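Local atomic coordinates of packaging enzyme P4 (Pseudomonas phage phi6, PDB entry 4BLO), a protein that hydrolyses nucleoside triphosphates as a hexameric RecA-like P-loop ATPase and probably uses that energy to package viral RNA. Residues A60-D63 and I64-S67; T109-W112 and P113-I117; I175-A179 and L180-V184. One frame throughout, in Å; residues are numbered along the deposited sequence.

Interaction 1 (A60-D63 and I64-S67)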
# COMPACT_ATOMS: atom_id res chain seq x y z
N ALA L 60 -24.39 -38.59 11.91
CA ALA L 60 -24.39 -37.31 12.60
C ALA L 60 -23.28 -36.43 12.04
O ALA L 60 -22.13 -36.87 11.93
CB ALA L 60 -24.21 -37.52 14.08
N GLY L 61 -23.64 -35.19 11.68
CA GLY L 61 -22.73 -34.19 11.13
C GLY L 61 -21.44 -34.02 11.92
O GLY L 61 -20.38 -33.79 11.34
N VAL L 62 -21.53 -34.16 13.25
CA VAL L 62 -20.41 -34.09 14.19
C VAL L 62 -19.41 -35.20 13.92
O VAL L 62 -18.21 -34.99 14.05
CB VAL L 62 -20.90 -34.18 15.67
CG1 VAL L 62 -19.91 -33.51 16.61
CG2 VAL L 62 -22.30 -33.60 15.85
N ASP L 63 -19.90 -36.40 13.58
CA ASP L 63 -19.05 -37.57 13.37
C ASP L 63 -18.37 -37.57 12.00
O ASP L 63 -17.38 -38.29 11.84
CB ASP L 63 -19.86 -38.86 13.54
CG ASP L 63 -20.63 -38.98 14.85
OD1 ASP L 63 -20.17 -38.40 15.86
OD2 ASP L 63 -21.67 -39.67 14.86
N ILE L 64 -18.87 -36.78 11.03
CA ILE L 64 -18.30 -36.75 9.68
C ILE L 64 -17.40 -35.52 9.45
O ILE L 64 -17.06 -35.24 8.30
CB ILE L 64 -19.38 -36.87 8.56
CG1 ILE L 64 -20.43 -35.73 8.62
CG2 ILE L 64 -20.02 -38.25 8.61
CD1 ILE L 64 -21.16 -35.47 7.35
N ARG L 65 -16.96 -34.82 10.51
CA ARG L 65 -16.07 -33.67 10.32
C ARG L 65 -14.65 -34.21 9.95
O ARG L 65 -14.25 -35.27 10.46
CB ARG L 65 -16.08 -32.71 11.53
CG ARG L 65 -15.30 -33.17 12.75
CD ARG L 65 -16.06 -32.94 14.03
NE ARG L 65 -16.24 -31.52 14.36
CZ ARG L 65 -16.46 -31.08 15.59
NH1 ARG L 65 -16.51 -31.93 16.61
NH2 ARG L 65 -16.62 -29.78 15.82
N PRO L 66 -13.95 -33.60 8.96
CA PRO L 66 -12.67 -34.17 8.49
C PRO L 66 -11.59 -34.32 9.55
O PRO L 66 -10.83 -35.28 9.48
CB PRO L 66 -12.21 -33.19 7.41
CG PRO L 66 -13.44 -32.50 6.97
CD PRO L 66 -14.30 -32.39 8.18
N SER L 67 -11.53 -33.38 10.53
CA SER L 67 -10.55 -33.38 11.63
C SER L 67 -10.64 -34.66 12.50
O SER L 67 -9.64 -35.07 13.09
CB SER L 67 -10.74 -32.15 12.51
OG SER L 67 -12.03 -32.11 13.09
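Ile64 N points back into the turn ahead of it and divides its hydrogen between Ala60 O and Gly61 O. Both bonds are weak: Ile64 N lies 3.4 Å from Ala60 O at an N-H...O angle of 129°, and the straighter one to Gly61 O, at 142°, is no shorter. Ala60 O is better served by Asp63 N, 2.8 Å away, which closes the turn. Outside it, Ile64 O accepts from the hydroxyl of Tyr44 on helix 38-54, and the backbone of Gly61 bonds to that of Asp159. With CG1 set between its backbone N and carbonyl carbon (chi1 60°), Ile64 lays that branch against Gly61, CG1 to Gly61 O 3.3 Å. Arg65, the N-cap residue of helix 66-69, bends at chi2 and chi3 and runs beside Val62. Its CD sits against Val62 O, and NH1 comes obliquely to 3.7 Å from Val62 CG1, a packing contact. Ala104 and Gly102 of a second subunit pack on Val62 and Arg65 respectively. Cohesion here thus comes from one good turn bond, a shared weak amide and methylene contacts, with no pairing of the Asp63 and Arg65 charges.

Interaction 2 (T109-W112 and P113-I117)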
# COMPACT_ATOMS: atom_id res chain seq x y z
N THR L 109 -27.32 -32.44 -13.95
CA THR L 109 -28.36 -31.57 -13.43
C THR L 109 -28.77 -32.03 -12.01
O THR L 109 -28.46 -33.16 -11.62
CB THR L 109 -29.54 -31.46 -14.41
OG1 THR L 109 -29.91 -32.75 -14.92
CG2 THR L 109 -29.25 -30.51 -15.55
N HIS L 110 -29.42 -31.12 -11.22
CA HIS L 110 -29.88 -31.34 -9.84
C HIS L 110 -31.28 -30.73 -9.63
O HIS L 110 -31.74 -29.91 -10.43
CB HIS L 110 -28.87 -30.70 -8.84
CG HIS L 110 -27.50 -31.30 -8.86
ND1 HIS L 110 -27.09 -32.21 -7.91
CD2 HIS L 110 -26.47 -31.07 -9.71
CE1 HIS L 110 -25.84 -32.52 -8.21
NE2 HIS L 110 -25.43 -31.87 -9.29
N ARG L 111 -31.97 -31.13 -8.55
CA ARG L 111 -33.29 -30.59 -8.21
C ARG L 111 -33.16 -29.46 -7.16
O ARG L 111 -34.12 -28.71 -6.93
CB ARG L 111 -34.21 -31.70 -7.69
CG ARG L 111 -34.88 -32.50 -8.79
CD ARG L 111 -35.76 -33.60 -8.23
NE ARG L 111 -35.01 -34.83 -7.99
CZ ARG L 111 -35.55 -36.01 -7.67
NH1 ARG L 111 -36.87 -36.12 -7.54
NH2 ARG L 111 -34.79 -37.07 -7.48
N TRP L 112 -31.96 -29.34 -6.53
CA TRP L 112 -31.63 -28.39 -5.48
C TRP L 112 -30.38 -27.60 -5.86
O TRP L 112 -29.45 -28.21 -6.38
CB TRP L 112 -31.41 -29.16 -4.17
CG TRP L 112 -31.17 -28.32 -2.94
CD1 TRP L 112 -32.12 -27.91 -2.05
CD2 TRP L 112 -29.90 -27.88 -2.43
NE1 TRP L 112 -31.52 -27.22 -1.02
CE2 TRP L 112 -30.16 -27.18 -1.23
CE3 TRP L 112 -28.58 -28.00 -2.87
CZ2 TRP L 112 -29.14 -26.62 -0.46
CZ3 TRP L 112 -27.57 -27.46 -2.09
CH2 TRP L 112 -27.85 -26.78 -0.90
N PRO L 113 -30.28 -26.27 -5.59
CA PRO L 113 -31.27 -25.38 -4.93
C PRO L 113 -32.46 -24.99 -5.82
O PRO L 113 -33.44 -24.43 -5.32
CB PRO L 113 -30.44 -24.15 -4.57
CG PRO L 113 -29.35 -24.11 -5.62
CD PRO L 113 -29.05 -25.55 -5.95
N SER L 114 -32.38 -25.29 -7.13
CA SER L 114 -33.46 -25.02 -8.08
C SER L 114 -33.62 -26.18 -9.07
O SER L 114 -32.67 -26.91 -9.31
CB SER L 114 -33.23 -23.71 -8.82
OG SER L 114 -34.30 -23.45 -9.71
N GLU L 115 -34.84 -26.35 -9.62
CA GLU L 115 -35.15 -27.46 -10.53
C GLU L 115 -34.37 -27.38 -11.83
O GLU L 115 -34.37 -26.35 -12.52
CB GLU L 115 -36.66 -27.52 -10.85
CG GLU L 115 -37.43 -28.52 -10.00
CD GLU L 115 -37.21 -30.01 -10.25
OE1 GLU L 115 -36.51 -30.37 -11.22
OE2 GLU L 115 -37.75 -30.81 -9.46
N GLY L 116 -33.70 -28.49 -12.14
CA GLY L 116 -32.92 -28.69 -13.35
C GLY L 116 -31.62 -27.94 -13.40
O GLY L 116 -31.04 -27.81 -14.48
N ILE L 117 -31.14 -27.46 -12.24
CA ILE L 117 -29.91 -26.68 -12.10
C ILE L 117 -28.67 -27.52 -12.48
O ILE L 117 -28.62 -28.73 -12.23
CB ILE L 117 -29.79 -26.03 -10.67
CG1 ILE L 117 -28.73 -24.88 -10.66
CG2 ILE L 117 -29.57 -27.07 -9.56
CD1 ILE L 117 -28.67 -23.99 -9.46
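Trp112 and Pro113 meet across a cis peptide bond, and their side chains cross at about a right angle. Starting from the backbone, Trp112 CB rests 3.4 Å from Pro113 N. The next atom, CG, stands anti to the Trp112 backbone N (chi1 -175°), which carries the indole over the proline. Pro113 CA then lies over the face of the five-membered ring, 3.8 Å from its centroid and 21° off the normal, a CH-pi contact. Farther along, CE3 of Trp112 meets Pro113 CD at 4.0 Å, and Trp112 CH2, at the far end of the six-membered ring, reaches 3.5 Å from Val184 O. On the other edge of the indole, Trp112 NE1 donates to Leu140 O, so the ring's rotation is held by this bond as well as by the proline.

Behind this corner the chain pairs with itself. His110 N donates to Ile117 O at 2.7 Å, while the return bond from Ile117 N to His110 O is weak at 3.1 Å. Thr109 CA adds a CA-H...O contact to the same Ile117 O. His110 CB and Ile117 CG2 share one face of the pair, 3.8 Å apart, and His110 NE2 bonds to Ser119 OG. At the outer side Arg111 and Glu115 run alongside each other, but on the arginine only the aliphatic part touches, Arg111 CG 3.4 Å from Glu115 OE2; the guanidinium and carboxylate planes are 51° apart and their charged atoms are not in contact. Pro113 and Ile117 also pack on Phe267 of strand 261-269 and on Thr122 of strand 120-126. A type II turn from Ser114 to Ile117, with Gly116 at positive phi, brings the chain back, making this a short antiparallel beta hairpin whose connection contains a cis-proline.

Interaction 3 (I175-A179 and L180-V184)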
# COMPACT_ATOMS: atom_id res chain seq x y z
N ILE L 175 -16.73 -31.17 -2.00
CA ILE L 175 -16.43 -32.06 -3.13
C ILE L 175 -16.77 -33.52 -2.76
O ILE L 175 -17.46 -34.19 -3.52
CB ILE L 175 -14.97 -31.91 -3.64
CG1 ILE L 175 -14.71 -30.48 -4.16
CG2 ILE L 175 -14.64 -32.95 -4.73
CD1 ILE L 175 -13.25 -30.03 -4.10
N GLY L 176 -16.29 -33.98 -1.61
CA GLY L 176 -16.51 -35.34 -1.13
C GLY L 176 -17.96 -35.77 -1.06
O GLY L 176 -18.34 -36.75 -1.72
N LEU L 177 -18.78 -35.04 -0.29
CA LEU L 177 -20.20 -35.37 -0.11
C LEU L 177 -21.07 -34.90 -1.28
O LEU L 177 -22.02 -35.59 -1.63
CB LEU L 177 -20.75 -34.82 1.22
CG LEU L 177 -20.08 -35.31 2.52
CD1 LEU L 177 -20.80 -34.77 3.73
CD2 LEU L 177 -20.06 -36.83 2.61
N GLY L 178 -20.72 -33.75 -1.87
CA GLY L 178 -21.45 -33.18 -2.99
C GLY L 178 -21.44 -34.05 -4.22
O GLY L 178 -22.45 -34.13 -4.92
N ALA L 179 -20.29 -34.73 -4.48
CA ALA L 179 -20.09 -35.64 -5.62
C ALA L 179 -20.97 -36.86 -5.50
O ALA L 179 -21.49 -37.33 -6.52
CB ALA L 179 -18.63 -36.06 -5.72
N LEU L 180 -21.18 -37.34 -4.27
CA LEU L 180 -22.03 -38.49 -3.93
C LEU L 180 -23.52 -38.18 -4.12
O LEU L 180 -24.33 -39.11 -4.12
CB LEU L 180 -21.79 -38.95 -2.48
CG LEU L 180 -20.39 -39.45 -2.12
CD1 LEU L 180 -20.26 -39.62 -0.62
CD2 LEU L 180 -20.04 -40.75 -2.85
N GLY L 181 -23.88 -36.91 -4.28
CA GLY L 181 -25.25 -36.49 -4.52
C GLY L 181 -25.90 -35.69 -3.42
O GLY L 181 -27.03 -35.23 -3.59
N PHE L 182 -25.19 -35.49 -2.29
CA PHE L 182 -25.69 -34.71 -1.16
C PHE L 182 -25.82 -33.25 -1.49
O PHE L 182 -25.00 -32.71 -2.23
CB PHE L 182 -24.78 -34.86 0.07
CG PHE L 182 -24.86 -36.20 0.74
CD1 PHE L 182 -25.92 -36.51 1.59
CD2 PHE L 182 -23.89 -37.16 0.53
CE1 PHE L 182 -26.00 -37.76 2.21
CE2 PHE L 182 -23.96 -38.40 1.14
CZ PHE L 182 -25.02 -38.70 1.98
N ASN L 183 -26.83 -32.60 -0.91
CA ASN L 183 -27.07 -31.17 -1.04
C ASN L 183 -26.31 -30.48 0.07
O ASN L 183 -26.78 -30.41 1.22
CB ASN L 183 -28.56 -30.86 -0.99
CG ASN L 183 -29.33 -31.35 -2.19
OD1 ASN L 183 -30.51 -31.67 -2.09
ND2 ASN L 183 -28.70 -31.40 -3.35
N VAL L 184 -25.09 -30.03 -0.26
CA VAL L 184 -24.14 -29.40 0.66
C VAL L 184 -24.31 -27.89 0.64
O VAL L 184 -24.47 -27.29 -0.43
CB VAL L 184 -22.68 -29.83 0.33
CG1 VAL L 184 -21.69 -29.24 1.32
CG2 VAL L 184 -22.54 -31.34 0.31
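Phe182 CG stands beside its own backbone N (chi1 -72°), which turns the ring so that an edge faces Leu177 O; this oxygen lies near the ring plane, 3.3 Å from Phe182 CD2. Leu180 takes a similar first torsion (chi1 -62°) and drops its branch back along the helix, CG reaching 3.4 Å from Gly176 O. Leu177 O is also the acceptor for Phe182 N at 3.2 Å, the donor tilted somewhat from the carbonyl plane, and takes a weak bond from Leu180 N. Gly181 N bonds to Gly178 O, also at 3.2 Å, but from well above the carbonyl plane rather than along a lone pair. The bonds of Phe182 N and Gly181 N, with the positive phi of Gly181 (113°), form a Schellman motif, which ends helix 167-179 and redirects the chain towards strand 184-187. That helix belongs to the crossover from strand 161-163 to the parallel strand 184-187 in the RecA-like sheet. Apolar groups fill in beneath the cap: Leu177 CB touches Phe182 CD2 and Val184 CG2, each at 4.0 Å, and Val184 CG2 also lies 3.7 Å from Gly178 N. Helix 7-22 covers the turn, where His9 stacks on the Phe182 ring and its ND1 donates to Leu180 O, and Arg12 NH2 bonds to Ala179 O.

Along the chain the three contacts follow in series, and interaction 3 stands between the other two in space. Its centre is 14 Å from each, whereas interactions 1 and 2 have centres 26 Å apart and nearest atoms about 14 Å apart. Ile64 CD1 packs on Leu177 CD1 at 3.7 Å, joining the 60-67 turn to helix 167-179. On the other side, Trp112 of the hairpin touches Asn183, just ahead of strand 184-187. The hairpin leads into strand 120-126, which precedes the ADP-binding P-loop. In space the contacts thus run 1, 3, 2, from a turn touching a second subunit, past the end of helix 167-179, to a hairpin packed on the central sheet.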